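PDB 1K32: tricorn protease from Thermoplasma acidophilum, which cleaves peptides as a serine protease, probably degrading further the fragments released by the proteasome. Local coordinates for residues 55-60 / 249-254. Sequence-based numbering, arbitrary orientation.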
loop_
_atom_site.group_PDB
_atom_site.type_symbol
_atom_site.label_atom_id
_atom_site.label_comp_id
_atom_site.label_asym_id
_atom_site.label_seq_id
_atom_site.Cartn_x
_atom_site.Cartn_y
_atom_site.Cartn_z
ATOM N N ILE A 55 18.182 50.076 28.306
ATOM C CA ILE A 55 17.945 50.839 29.526
ATOM C C ILE A 55 17.219 52.159 29.212
ATOM O O ILE A 55 17.613 52.895 28.307
ATOM C CB ILE A 55 19.266 51.148 30.233
ATOM C CG1 ILE A 55 19.987 49.832 30.558
ATOM C CG2 ILE A 55 19.003 51.988 31.479
ATOM C CD1 ILE A 55 21.425 50.006 31.040
ATOM N N ASN A 56 16.152 52.449 29.957
ATOM C CA ASN A 56 15.397 53.685 29.742
ATOM C C ASN A 56 15.335 54.553 31.000
ATOM O O ASN A 56 14.894 55.700 30.942
ATOM C CB ASN A 56 13.968 53.375 29.272
ATOM C CG ASN A 56 13.066 52.948 30.408
ATOM O OD1 ASN A 56 12.167 53.693 30.829
ATOM N ND2 ASN A 56 13.308 51.757 30.929
ATOM N N ASN A 57 15.766 54.002 32.131
ATOM C CA ASN A 57 15.751 54.729 33.397
ATOM C C ASN A 57 16.852 54.224 34.323
ATOM O O ASN A 57 17.170 53.044 34.327
ATOM C CB ASN A 57 14.390 54.586 34.083
ATOM C CG ASN A 57 14.185 55.611 35.197
ATOM O OD1 ASN A 57 14.678 56.725 35.107
ATOM N ND2 ASN A 57 13.439 55.237 36.246
ATOM N N ALA A 58 17.438 55.136 35.092
ATOM C CA ALA A 58 18.512 54.804 36.035
ATOM C C ALA A 58 18.443 55.837 37.145
ATOM O O ALA A 58 18.434 57.038 36.869
ATOM C CB ALA A 58 19.873 54.865 35.350
ATOM N N ARG A 59 18.392 55.359 38.387
ATOM C CA ARG A 59 18.279 56.227 39.550
ATOM C C ARG A 59 19.346 55.975 40.601
ATOM O O ARG A 59 19.538 54.837 41.034
ATOM C CB ARG A 59 16.903 56.040 40.210
ATOM C CG ARG A 59 15.711 56.562 39.403
ATOM C CD ARG A 59 15.764 58.086 39.303
ATOM N NE ARG A 59 15.657 58.713 40.614
ATOM C CZ ARG A 59 14.536 58.775 41.327
ATOM N NH1 ARG A 59 14.532 59.363 42.514
ATOM N NH2 ARG A 59 13.414 58.259 40.848
ATOM N N PHE A 60 20.020 57.045 41.017
ATOM C CA PHE A 60 21.038 56.974 42.065
ATOM C C PHE A 60 20.334 56.679 43.388
ATOM O O PHE A 60 19.266 57.221 43.650
ATOM C CB PHE A 60 21.745 58.324 42.277
ATOM C CG PHE A 60 22.849 58.635 41.296
ATOM C CD1 PHE A 60 22.690 59.644 40.350
ATOM C CD2 PHE A 60 24.072 57.987 41.373
ATOM C CE1 PHE A 60 23.743 60.005 39.500
ATOM C CE2 PHE A 60 25.131 58.335 40.528
ATOM C CZ PHE A 60 24.967 59.347 39.592
ATOM N N PRO A 249 10.887 69.410 27.437
ATOM C CA PRO A 249 11.816 68.931 28.463
ATOM C C PRO A 249 11.256 67.589 28.962
ATOM O O PRO A 249 10.042 67.360 28.924
ATOM C CB PRO A 249 11.746 70.029 29.524
ATOM C CG PRO A 249 10.291 70.434 29.466
ATOM C CD PRO A 249 10.061 70.520 27.952
ATOM N N ARG A 250 12.129 66.701 29.419
ATOM C CA ARG A 250 11.669 65.396 29.881
ATOM C C ARG A 250 12.505 64.827 31.005
ATOM O O ARG A 250 13.692 65.143 31.148
ATOM C CB ARG A 250 11.750 64.349 28.754
ATOM C CG ARG A 250 10.971 64.625 27.493
ATOM C CD ARG A 250 9.475 64.559 27.726
ATOM N NE ARG A 250 8.778 64.920 26.504
ATOM C CZ ARG A 250 7.478 65.152 26.421
ATOM N NH1 ARG A 250 6.952 65.479 25.249
ATOM N NH2 ARG A 250 6.713 65.062 27.506
ATOM N N HIS A 251 11.864 63.970 31.794
ATOM C CA HIS A 251 12.578 63.235 32.816
ATOM C C HIS A 251 13.328 64.055 33.864
ATOM O O HIS A 251 14.545 63.974 33.930
ATOM C CB HIS A 251 13.566 62.323 32.074
ATOM C CG HIS A 251 13.975 61.096 32.828
ATOM N ND1 HIS A 251 13.197 59.960 32.880
ATOM C CD2 HIS A 251 15.116 60.803 33.498
ATOM C CE1 HIS A 251 13.843 59.017 33.542
ATOM N NE2 HIS A 251 15.010 59.503 33.928
ATOM N N LEU A 252 12.629 64.849 34.671
ATOM C CA LEU A 252 13.306 65.613 35.726
ATOM C C LEU A 252 13.809 64.665 36.823
ATOM O O LEU A 252 13.155 63.684 37.153
ATOM C CB LEU A 252 12.351 66.601 36.407
ATOM C CG LEU A 252 11.665 67.696 35.604
ATOM C CD1 LEU A 252 10.982 68.626 36.583
ATOM C CD2 LEU A 252 12.680 68.456 34.753
ATOM N N ASN A 253 14.969 64.969 37.384
ATOM C CA ASN A 253 15.525 64.177 38.473
ATOM C C ASN A 253 16.348 65.139 39.313
ATOM O O ASN A 253 16.821 66.160 38.798
ATOM C CB ASN A 253 16.374 63.018 37.936
ATOM C CG ASN A 253 15.599 61.702 37.896
ATOM O OD1 ASN A 253 15.767 60.896 36.987
ATOM N ND2 ASN A 253 14.753 61.483 38.895
ATOM N N THR A 254 16.502 64.834 40.599
ATOM C CA THR A 254 17.240 65.719 41.485
ATOM C C THR A 254 18.027 65.031 42.598
ATOM O O THR A 254 17.733 63.903 42.988
ATOM C CB THR A 254 16.279 66.729 42.144
ATOM O OG1 THR A 254 17.025 67.684 42.901
ATOM C CG2 THR A 254 15.318 66.005 43.074
HETATM O O HOH W 1 17.384 58.372 34.732
#
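His251 meets Asn57 and, through a water, the backbone of Ala58 inside the six-bladed beta propeller at the N-terminal end of tricorn. Segments 55-60 and 249-254 belong to the first strands of the second and sixth blades; the first blade, beginning with strand 18-23, lies between them in the ring. The two strands run nearly in the same direction, with axes approaching to 9.0 Å. That gap is too wide for strand pairing, so water and side chains bridge it near the propeller axis.

The water-mediated link joins a ring to a backbone carbonyl. Water 1 lies in the plane of the imidazole, 2.7 Å from His251 NE2, and donates a hydrogen bond of 2.7 Å to Ala58 O. His251 carries CG anti to its backbone N (chi1 -155°), which extends the ring from its own strand into the gap.

The second polar approach comes at the same ring edge. Asn57 CG lies in the ring plane, 3.8 Å from His251 CE1, while the amide stands almost perpendicular to the imidazole, the planes 87° apart. The other end of the amide is anchored: Asn57 ND2 hydrogen-bonds Asp110 of the third blade. Glu172, in the fourth blade, accepts a hydrogen bond from His251 N and forms a salt bridge with Arg250.

Two residues further on, the side chains of Arg59 and Asn253 meet. The arginine chain bends at both chi2 and chi3, folding back so that the Asn253 amide lies over the rim of one guanidinium face, the planes 39° apart. A long, weak ion pair links this arginine to Asp21 of the first blade. The arginine's methylene takes part as well, Arg59 CD lying 3.9 Å from Asn253 CG.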